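Local coordinates for SWD1-like protein (PDB 6E29), which probably serves, as the WD-repeat beta-propeller domain of the Cps50 (Swd1) subunit, in a COMPASS histone H3 methyltransferase complex, at residues P149-R154 against A172-T177; R106-V111 against F129-M134; E17-T22 against E311-E316. All blocks are in the same frame, centred on the assembly; numbering follows the deposited sequence.

Contact 1 (P149-R154 against A172-T177); sequences PSVPKR and AKHMTT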
loop_
_atom_site.group_PDB
_atom_site.type_symbol
_atom_site.label_atom_id
_atom_site.label_comp_id
_atom_site.label_asym_id
_atom_site.label_seq_id
_atom_site.Cartn_x
_atom_site.Cartn_y
_atom_site.Cartn_z
ATOM N N PRO B 149 3.480 17.224 3.552
ATOM C CA PRO B 149 2.408 18.076 3.018
ATOM C C PRO B 149 1.394 17.271 2.229
ATOM O O PRO B 149 1.729 16.311 1.537
ATOM C CB PRO B 149 3.156 19.052 2.096
ATOM C CG PRO B 149 4.257 18.254 1.564
ATOM C CD PRO B 149 4.681 17.265 2.692
ATOM N N SER B 150 0.133 17.660 2.345
ATOM C CA SER B 150 -0.911 17.132 1.476
ATOM C C SER B 150 -1.157 17.996 0.266
ATOM O O SER B 150 -1.650 17.505 -0.756
ATOM C CB SER B 150 -2.235 17.009 2.232
ATOM O OG SER B 150 -2.323 15.771 2.906
ATOM N N VAL B 151 -0.840 19.279 0.384
ATOM C CA VAL B 151 -1.198 20.254 -0.621
ATOM C C VAL B 151 0.023 21.199 -0.765
ATOM O O VAL B 151 0.715 21.409 0.220
ATOM C CB VAL B 151 -2.465 20.973 -0.148
ATOM C CG1 VAL B 151 -2.305 22.397 -0.107
ATOM C CG2 VAL B 151 -3.579 20.505 -0.941
ATOM N N PRO B 152 0.306 21.660 -1.975
ATOM C CA PRO B 152 1.373 22.661 -2.161
ATOM C C PRO B 152 1.157 23.907 -1.314
ATOM O O PRO B 152 0.042 24.253 -0.895
ATOM C CB PRO B 152 1.266 23.010 -3.654
ATOM C CG PRO B 152 0.495 21.883 -4.284
ATOM C CD PRO B 152 -0.443 21.413 -3.222
ATOM N N LYS B 153 2.251 24.605 -1.079
ATOM C CA LYS B 153 2.210 25.776 -0.223
ATOM C C LYS B 153 1.732 26.978 -1.036
ATOM O O LYS B 153 2.303 27.304 -2.080
ATOM C CB LYS B 153 3.579 26.055 0.389
ATOM C CG LYS B 153 3.466 26.777 1.724
ATOM C CD LYS B 153 2.567 26.001 2.695
ATOM C CE LYS B 153 2.949 26.271 4.162
ATOM N NZ LYS B 153 2.390 27.593 4.664
ATOM N N ARG B 154 0.700 27.638 -0.555
ATOM C CA ARG B 154 0.312 28.898 -1.217
ATOM C C ARG B 154 1.200 30.052 -0.763
ATOM O O ARG B 154 1.752 30.040 0.340
ATOM C CB ARG B 154 -1.142 29.226 -0.918
ATOM C CG ARG B 154 -2.110 28.187 -1.553
ATOM C CD ARG B 154 -3.514 28.716 -1.491
ATOM N NE ARG B 154 -4.508 27.733 -1.846
ATOM C CZ ARG B 154 -4.944 27.549 -3.074
ATOM N NH1 ARG B 154 -4.462 28.291 -4.051
ATOM N NH2 ARG B 154 -5.889 26.637 -3.297
ATOM N N ALA B 172 -7.894 22.136 3.069
ATOM C CA ALA B 172 -7.808 21.136 4.127
ATOM C C ALA B 172 -8.612 19.885 3.810
ATOM O O ALA B 172 -8.427 18.862 4.471
ATOM C CB ALA B 172 -8.281 21.760 5.453
ATOM N N LYS B 173 -9.508 19.931 2.830
ATOM C CA LYS B 173 -10.194 18.701 2.473
ATOM C C LYS B 173 -9.316 17.758 1.694
ATOM O O LYS B 173 -9.702 16.600 1.493
ATOM C CB LYS B 173 -11.443 19.019 1.677
ATOM C CG LYS B 173 -12.443 19.798 2.508
ATOM C CD LYS B 173 -13.608 20.280 1.650
ATOM C CE LYS B 173 -14.644 20.998 2.508
ATOM N NZ LYS B 173 -15.751 21.458 1.622
ATOM N N HIS B 174 -8.153 18.214 1.245
ATOM C CA HIS B 174 -7.208 17.347 0.545
ATOM C C HIS B 174 -6.400 16.587 1.578
ATOM O O HIS B 174 -5.553 17.179 2.250
ATOM C CB HIS B 174 -6.276 18.171 -0.326
ATOM C CG HIS B 174 -6.950 18.859 -1.452
ATOM N ND1 HIS B 174 -6.731 18.492 -2.766
ATOM C CD2 HIS B 174 -7.799 19.922 -1.487
ATOM C CE1 HIS B 174 -7.448 19.274 -3.558
ATOM N NE2 HIS B 174 -8.094 20.160 -2.808
ATOM N N MET B 175 -6.673 15.305 1.751
ATOM C CA MET B 175 -5.980 14.552 2.793
ATOM C C MET B 175 -5.320 13.335 2.169
ATOM O O MET B 175 -5.848 12.755 1.214
ATOM C CB MET B 175 -6.931 14.137 3.891
ATOM C CG MET B 175 -7.623 15.366 4.467
ATOM S SD MET B 175 -8.390 15.121 6.014
ATOM C CE MET B 175 -9.480 13.741 5.599
ATOM N N THR B 176 -4.152 12.964 2.687
ATOM C CA THR B 176 -3.374 11.915 2.060
ATOM C C THR B 176 -3.779 10.538 2.595
ATOM O O THR B 176 -3.824 10.313 3.810
ATOM C CB THR B 176 -1.893 12.172 2.318
ATOM O OG1 THR B 176 -1.498 13.395 1.675
ATOM C CG2 THR B 176 -1.030 11.024 1.849
ATOM N N THR B 177 -4.020 9.594 1.680
ATOM C CA THR B 177 -4.651 8.332 2.041
ATOM C C THR B 177 -3.781 7.148 1.712
ATOM O O THR B 177 -4.115 6.033 2.136
ATOM C CB THR B 177 -5.983 8.169 1.309
ATOM O OG1 THR B 177 -5.765 8.530 -0.063
ATOM C CG2 THR B 177 -7.054 9.049 1.960
HETATM O O HOH W 1 0.608 14.111 0.110
#
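The imidazole of His174 meets the methyl CG2 of Val151, which approaches the ring obliquely. The two side chains cross at about a right angle, and CG2 lies 3.6 Å from His174 CB and 3.8 Å from its CG, so it is the root of the ring that is touched. His174 CG stands anti to the carbonyl carbon (chi1 -66°), which sets the near end of the ring, not its far nitrogens, beside the valine methyl. Ser150 and Val151 are each modelled in two conformers, so details resting on their side chains belong to one of them.

In that conformer the hydroxyls of Ser150 and Thr176 share a hydrogen bond, OG to OG1, of 2.8 Å, while Ser150 CB sits 3.3 Å from the carbonyl oxygen of His174. A water 2.7 Å from Thr176 OG1 donates to Pro149 O at 2.9 Å, giving the buried threonine a second polar partner. Asn198 ND2 holds Ser150 O. Small hydroxyl residues suit this place because they pair polar atoms in little room. The junction is therefore modest and, with two conformers for Ser150 and Val151, probably somewhat mobile: hydroxyls and one water, backed by a methyl contact, join the two ends of the excursion that carries helix 161-171.

Contact 2 (R106-V111 against F129-M134); sequences RFRAPV and FEDQPM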
loop_
_atom_site.group_PDB
_atom_site.type_symbol
_atom_site.label_atom_id
_atom_site.label_comp_id
_atom_site.label_asym_id
_atom_site.label_seq_id
_atom_site.Cartn_x
_atom_site.Cartn_y
_atom_site.Cartn_z
ATOM N N ARG B 106 3.585 5.768 18.128
ATOM C CA ARG B 106 2.147 5.944 18.316
ATOM C C ARG B 106 1.685 7.293 17.770
ATOM O O ARG B 106 2.251 8.339 18.111
ATOM C CB ARG B 106 1.773 5.806 19.796
ATOM C CG ARG B 106 2.362 4.530 20.399
ATOM C CD ARG B 106 2.024 4.390 21.880
ATOM N NE ARG B 106 3.240 4.354 22.702
ATOM C CZ ARG B 106 4.001 3.274 22.846
ATOM N NH1 ARG B 106 3.651 2.164 22.235
ATOM N NH2 ARG B 106 5.096 3.302 23.612
ATOM N N PHE B 107 0.645 7.270 16.948
ATOM C CA PHE B 107 0.107 8.485 16.349
ATOM C C PHE B 107 -1.184 8.874 17.067
ATOM O O PHE B 107 -1.541 8.303 18.093
ATOM C CB PHE B 107 -0.109 8.293 14.844
ATOM C CG PHE B 107 1.165 8.075 14.073
ATOM C CD1 PHE B 107 1.609 6.787 13.793
ATOM C CD2 PHE B 107 1.945 9.158 13.669
ATOM C CE1 PHE B 107 2.800 6.570 13.108
ATOM C CE2 PHE B 107 3.140 8.955 12.975
ATOM C CZ PHE B 107 3.565 7.639 12.690
ATOM N N ARG B 108 -1.917 9.839 16.519
ATOM C CA ARG B 108 -3.166 10.287 17.131
ATOM C C ARG B 108 -4.388 9.880 16.309
ATOM O O ARG B 108 -5.470 10.456 16.478
ATOM C CB ARG B 108 -3.141 11.802 17.345
ATOM C CG ARG B 108 -1.755 12.401 17.612
ATOM C CD ARG B 108 -1.817 13.947 17.637
ATOM N NE ARG B 108 -2.484 14.482 16.436
ATOM C CZ ARG B 108 -1.915 15.272 15.516
ATOM N NH1 ARG B 108 -0.650 15.664 15.643
ATOM N NH2 ARG B 108 -2.617 15.693 14.465
ATOM N N ALA B 109 -4.246 8.865 15.465
ATOM C CA ALA B 109 -5.236 8.536 14.451
ATOM C C ALA B 109 -4.917 7.161 13.889
ATOM O O ALA B 109 -3.752 6.724 13.909
ATOM C CB ALA B 109 -5.251 9.586 13.326
ATOM N N PRO B 110 -5.922 6.450 13.383
ATOM C CA PRO B 110 -5.669 5.180 12.686
ATOM C C PRO B 110 -4.687 5.358 11.534
ATOM O O PRO B 110 -4.673 6.383 10.844
ATOM C CB PRO B 110 -7.055 4.778 12.156
ATOM C CG PRO B 110 -8.036 5.483 13.101
ATOM C CD PRO B 110 -7.361 6.775 13.488
ATOM N N VAL B 111 -3.894 4.320 11.289
ATOM C CA VAL B 111 -2.881 4.355 10.241
ATOM C C VAL B 111 -3.462 3.663 9.013
ATOM O O VAL B 111 -3.810 2.478 9.074
ATOM C CB VAL B 111 -1.564 3.701 10.708
ATOM C CG1 VAL B 111 -0.437 3.910 9.682
ATOM C CG2 VAL B 111 -1.117 4.235 12.124
ATOM N N PHE B 129 -5.627 8.347 9.034
ATOM C CA PHE B 129 -7.032 8.665 8.857
ATOM C C PHE B 129 -7.326 10.081 9.389
ATOM O O PHE B 129 -7.089 10.393 10.565
ATOM C CB PHE B 129 -7.893 7.603 9.546
ATOM C CG PHE B 129 -9.379 7.851 9.439
ATOM C CD1 PHE B 129 -10.024 7.788 8.208
ATOM C CD2 PHE B 129 -10.122 8.132 10.565
ATOM C CE1 PHE B 129 -11.392 8.023 8.108
ATOM C CE2 PHE B 129 -11.502 8.366 10.479
ATOM C CZ PHE B 129 -12.132 8.323 9.247
ATOM N N GLU B 130 -7.823 10.946 8.510
ATOM C CA GLU B 130 -8.224 12.296 8.897
ATOM C C GLU B 130 -7.103 13.025 9.636
ATOM O O GLU B 130 -7.363 13.832 10.529
ATOM C CB GLU B 130 -9.499 12.273 9.751
ATOM C CG GLU B 130 -10.705 11.674 9.024
ATOM C CD GLU B 130 -12.031 11.761 9.796
ATOM O OE1 GLU B 130 -12.035 11.911 11.054
ATOM O OE2 GLU B 130 -13.080 11.694 9.102
ATOM N N ASP B 131 -5.854 12.730 9.285
ATOM C CA ASP B 131 -4.710 13.405 9.884
ATOM C C ASP B 131 -3.607 13.568 8.843
ATOM O O ASP B 131 -3.671 13.001 7.749
ATOM C CB ASP B 131 -4.210 12.668 11.113
ATOM C CG ASP B 131 -3.814 13.613 12.210
ATOM O OD1 ASP B 131 -3.341 14.755 11.868
ATOM O OD2 ASP B 131 -4.021 13.216 13.390
ATOM N N GLN B 132 -2.594 14.370 9.196
ATOM C CA GLN B 132 -1.527 14.691 8.261
ATOM C C GLN B 132 -0.594 13.499 8.058
ATOM O O GLN B 132 -0.245 12.819 9.029
ATOM C CB GLN B 132 -0.711 15.878 8.790
ATOM C CG GLN B 132 -1.558 17.085 9.151
ATOM C CD GLN B 132 -1.012 17.854 10.356
ATOM O OE1 GLN B 132 -0.559 18.990 10.210
ATOM N NE2 GLN B 132 -1.062 17.237 11.556
ATOM N N PRO B 133 -0.100 13.280 6.839
ATOM C CA PRO B 133 0.847 12.173 6.609
ATOM C C PRO B 133 2.188 12.492 7.237
ATOM O O PRO B 133 2.529 13.652 7.408
ATOM C CB PRO B 133 0.969 12.114 5.086
ATOM C CG PRO B 133 0.700 13.534 4.637
ATOM C CD PRO B 133 -0.353 14.039 5.610
ATOM N N MET B 134 2.939 11.448 7.598
ATOM C CA MET B 134 4.145 11.658 8.402
ATOM C C MET B 134 5.338 10.874 7.862
ATOM O O MET B 134 5.196 9.742 7.400
ATOM C CB MET B 134 3.922 11.248 9.878
ATOM C CG MET B 134 2.784 11.949 10.589
ATOM S SD MET B 134 3.125 13.695 10.891
ATOM C CE MET B 134 4.496 13.554 11.995
#
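Pro110 O accepts a nearly straight hydrogen bond from Phe129 N (2.8 Å, N-H...O angle 170°), which carries the antiparallel pairing of strands 111-117 and 123-128 into the loops beyond them. Beside this bond Pro110 CB rests 3.9 Å from Phe129 CB, and the small Ala109 lets its CB lie 3.4 Å from Phe129 O. Phe129 CG is anti to the backbone N (chi1 179°), which sends its ring away from the facing loop. Farther along, Arg108, bent at chi3, brings NH2 to the carboxylate of Asp131 in a salt bridge of 2.9 Å to OD1, with OD2 also only 3.0 Å from NH2 and the two planes 55° apart. Gln132 N steadies the same OD1 with a 2.8 Å hydrogen bond, and Gln132 NE2 adds a weak one. Replacing Asp131 with an alanine would probably leave the guanidinium without its counter-charge and Gln132 N without its acceptor, freeing the end of Arg108 to swing. On the buried side Phe107 CE2 touches Met134 CG at 3.8 Å, and Leu128 packs against both residues. This is a beta-propeller junction: the loop from outer strand 100-106 of one blade to strand 111-117 of the next is clasped by loop 129-133, which joins the next blade's second and third strands.

Contact 3 (E17-T22 against E311-E316); sequences ENITNT and EGPKEE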
loop_
_atom_site.group_PDB
_atom_site.type_symbol
_atom_site.label_atom_id
_atom_site.label_comp_id
_atom_site.label_asym_id
_atom_site.label_seq_id
_atom_site.Cartn_x
_atom_site.Cartn_y
_atom_site.Cartn_z
ATOM N N GLU B 17 -8.958 -23.743 -12.135
ATOM C CA GLU B 17 -8.443 -22.975 -11.001
ATOM C C GLU B 17 -7.761 -23.931 -10.021
ATOM O O GLU B 17 -8.234 -25.053 -9.789
ATOM C CB GLU B 17 -9.618 -22.277 -10.332
ATOM C CG GLU B 17 -9.432 -20.986 -9.804
ATOM C CD GLU B 17 -10.760 -20.355 -9.460
ATOM O OE1 GLU B 17 -11.653 -20.234 -10.328
ATOM O OE2 GLU B 17 -10.882 -19.988 -8.277
ATOM N N ASN B 18 -6.634 -23.505 -9.475
ATOM C CA ASN B 18 -5.824 -24.346 -8.599
ATOM C C ASN B 18 -5.468 -23.587 -7.340
ATOM O O ASN B 18 -4.644 -22.666 -7.396
ATOM C CB ASN B 18 -4.540 -24.774 -9.272
ATOM C CG ASN B 18 -4.771 -25.837 -10.259
ATOM O OD1 ASN B 18 -5.208 -26.928 -9.902
ATOM N ND2 ASN B 18 -4.494 -25.543 -11.526
ATOM N N ILE B 19 -6.031 -24.015 -6.214
ATOM C CA ILE B 19 -5.707 -23.448 -4.905
ATOM C C ILE B 19 -4.772 -24.439 -4.190
ATOM O O ILE B 19 -5.176 -25.554 -3.827
ATOM C CB ILE B 19 -6.989 -23.154 -4.115
ATOM C CG1 ILE B 19 -7.761 -22.038 -4.866
ATOM C CG2 ILE B 19 -6.664 -22.755 -2.662
ATOM C CD1 ILE B 19 -9.059 -21.599 -4.264
ATOM N N THR B 20 -3.511 -24.034 -4.053
ATOM C CA THR B 20 -2.440 -24.896 -3.563
ATOM C C THR B 20 -2.376 -24.921 -2.052
ATOM O O THR B 20 -1.919 -25.907 -1.471
ATOM C CB THR B 20 -1.082 -24.431 -4.131
ATOM O OG1 THR B 20 -0.787 -23.104 -3.666
ATOM C CG2 THR B 20 -1.148 -24.399 -5.610
ATOM N N ASN B 21 -2.828 -23.860 -1.405
ATOM C CA ASN B 21 -2.770 -23.778 0.040
ATOM C C ASN B 21 -3.911 -22.917 0.535
ATOM O O ASN B 21 -4.321 -21.961 -0.134
ATOM C CB ASN B 21 -1.425 -23.194 0.492
ATOM C CG ASN B 21 -0.279 -24.077 0.112
ATOM O OD1 ASN B 21 0.347 -23.872 -0.926
ATOM N ND2 ASN B 21 -0.041 -25.116 0.915
ATOM N N THR B 22 -4.463 -23.310 1.673
ATOM C CA THR B 22 -5.393 -22.493 2.445
ATOM C C THR B 22 -4.829 -22.517 3.850
ATOM O O THR B 22 -4.597 -23.594 4.403
ATOM C CB THR B 22 -6.843 -23.022 2.446
ATOM O OG1 THR B 22 -7.386 -23.130 1.109
ATOM C CG2 THR B 22 -7.715 -22.097 3.262
ATOM N N GLU B 311 -12.959 -17.682 -9.241
ATOM C CA GLU B 311 -14.068 -17.780 -8.293
ATOM C C GLU B 311 -13.651 -18.371 -6.946
ATOM O O GLU B 311 -14.193 -17.975 -5.909
ATOM C CB GLU B 311 -15.199 -18.600 -8.912
ATOM C CG GLU B 311 -15.669 -17.969 -10.242
ATOM C CD GLU B 311 -17.159 -18.149 -10.517
ATOM O OE1 GLU B 311 -17.519 -18.650 -11.605
ATOM O OE2 GLU B 311 -17.978 -17.792 -9.647
ATOM N N GLY B 312 -12.668 -19.273 -6.926
ATOM C CA GLY B 312 -12.178 -19.843 -5.691
ATOM C C GLY B 312 -13.324 -20.258 -4.808
ATOM O O GLY B 312 -14.280 -20.872 -5.275
ATOM N N PRO B 313 -13.303 -19.841 -3.546
ATOM C CA PRO B 313 -14.427 -20.158 -2.661
ATOM C C PRO B 313 -15.635 -19.241 -2.828
ATOM O O PRO B 313 -15.743 -18.420 -3.747
ATOM C CB PRO B 313 -13.809 -20.029 -1.264
ATOM C CG PRO B 313 -12.740 -19.033 -1.419
ATOM C CD PRO B 313 -12.176 -19.229 -2.814
ATOM N N LYS B 314 -16.598 -19.386 -1.944
ATOM C CA LYS B 314 -17.727 -18.494 -2.113
ATOM C C LYS B 314 -17.626 -17.330 -1.142
ATOM O O LYS B 314 -18.586 -17.069 -0.411
ATOM C CB LYS B 314 -19.054 -19.255 -1.943
ATOM C CG LYS B 314 -19.158 -20.173 -0.721
ATOM C CD LYS B 314 -20.605 -20.679 -0.498
ATOM C CE LYS B 314 -20.598 -22.090 0.101
ATOM N NZ LYS B 314 -20.014 -23.110 -0.840
ATOM N N GLU B 315 -16.501 -16.605 -1.103
ATOM C CA GLU B 315 -16.552 -15.451 -0.224
ATOM C C GLU B 315 -15.875 -14.236 -0.830
ATOM O O GLU B 315 -14.964 -14.329 -1.664
ATOM C CB GLU B 315 -15.986 -15.750 1.181
ATOM C CG GLU B 315 -14.496 -15.767 1.314
ATOM C CD GLU B 315 -14.041 -16.005 2.745
ATOM O OE1 GLU B 315 -14.317 -15.178 3.644
ATOM O OE2 GLU B 315 -13.435 -17.077 2.970
ATOM N N GLU B 316 -16.368 -13.086 -0.394
ATOM C CA GLU B 316 -15.731 -11.828 -0.756
ATOM C C GLU B 316 -14.271 -11.810 -0.291
ATOM O O GLU B 316 -13.959 -12.193 0.838
ATOM C CB GLU B 316 -16.507 -10.664 -0.122
ATOM C CG GLU B 316 -16.166 -9.314 -0.758
ATOM C CD GLU B 316 -17.010 -8.152 -0.237
ATOM O OE1 GLU B 316 -16.569 -6.967 -0.379
ATOM O OE2 GLU B 316 -18.112 -8.429 0.314
#
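Hydrogen bonding centres on the carboxylate of Glu17, which bonds Glu311 N and, in the model, also lies against Gly312 N. Glu311 N donates to Glu17 OE1 at 3.1 Å, with an N-H...O angle of 162°; it comes in on the syn side, 31° out of the carboxylate plane. The separation of Gly312 N from Glu17 OE2 is very short and OE2 is crowded by its neighbour, so the details of that bond are doubtful. As modelled, OE2 also accepts from Trp342 NE1, subject to the same doubt. A glutamate suits this place because its chain, extended beyond CG, spans the gap and can offer oxygens to adjoining N-H groups. The carboxylate of Glu311 plays no part in the grip: its OE2 is hydrogen-bonded to His294.

The apolar part is smaller. Ile19 directs its terminal methyl CD1 over Gly312, 3.9 Å from CA, and at 4.2 Å from Pro313 CD; with chi2 at 180° the branch is stretched out to reach them. Gly312 has a positive phi, and any CB there would run into Pro313 CD, so glycine fits both the turn and the proline after it.

Strand 19-23 edges the last sheet, paired with strand 339-343, whose Trp342 and Asn340 touch Ile19. The 311-316 loop leads from strand 306-310, outermost in the preceding blade, whose Leu310 and Arg308 contact Glu17, to strand 317-322, the opposite edge of the sheet holding 19-23 and 339-343.

Overall arrangement
All three contacts involve a connection between successive blades of the propeller. Contacts 1 and 2 are neighbours, with centres 14 Å apart, and they touch: Pro133 of contact 2 packs on Ser150 and Thr176 of contact 1, Pro133 CG lying 3.7 Å from Thr176 OG1. They follow one another along the chain, first into and then out of the blade formed by the four strands between residues 111 and 147. Contact 3 lies on the opposite side of the chain's centre, its centre about 40 Å from that of contact 1 and 35 Å from that of contact 2. It involves the blade in which an N-terminal strand joins three C-terminal ones, the usual ring closure of WD propellers, and the sequence between its segments contains the other two contacts.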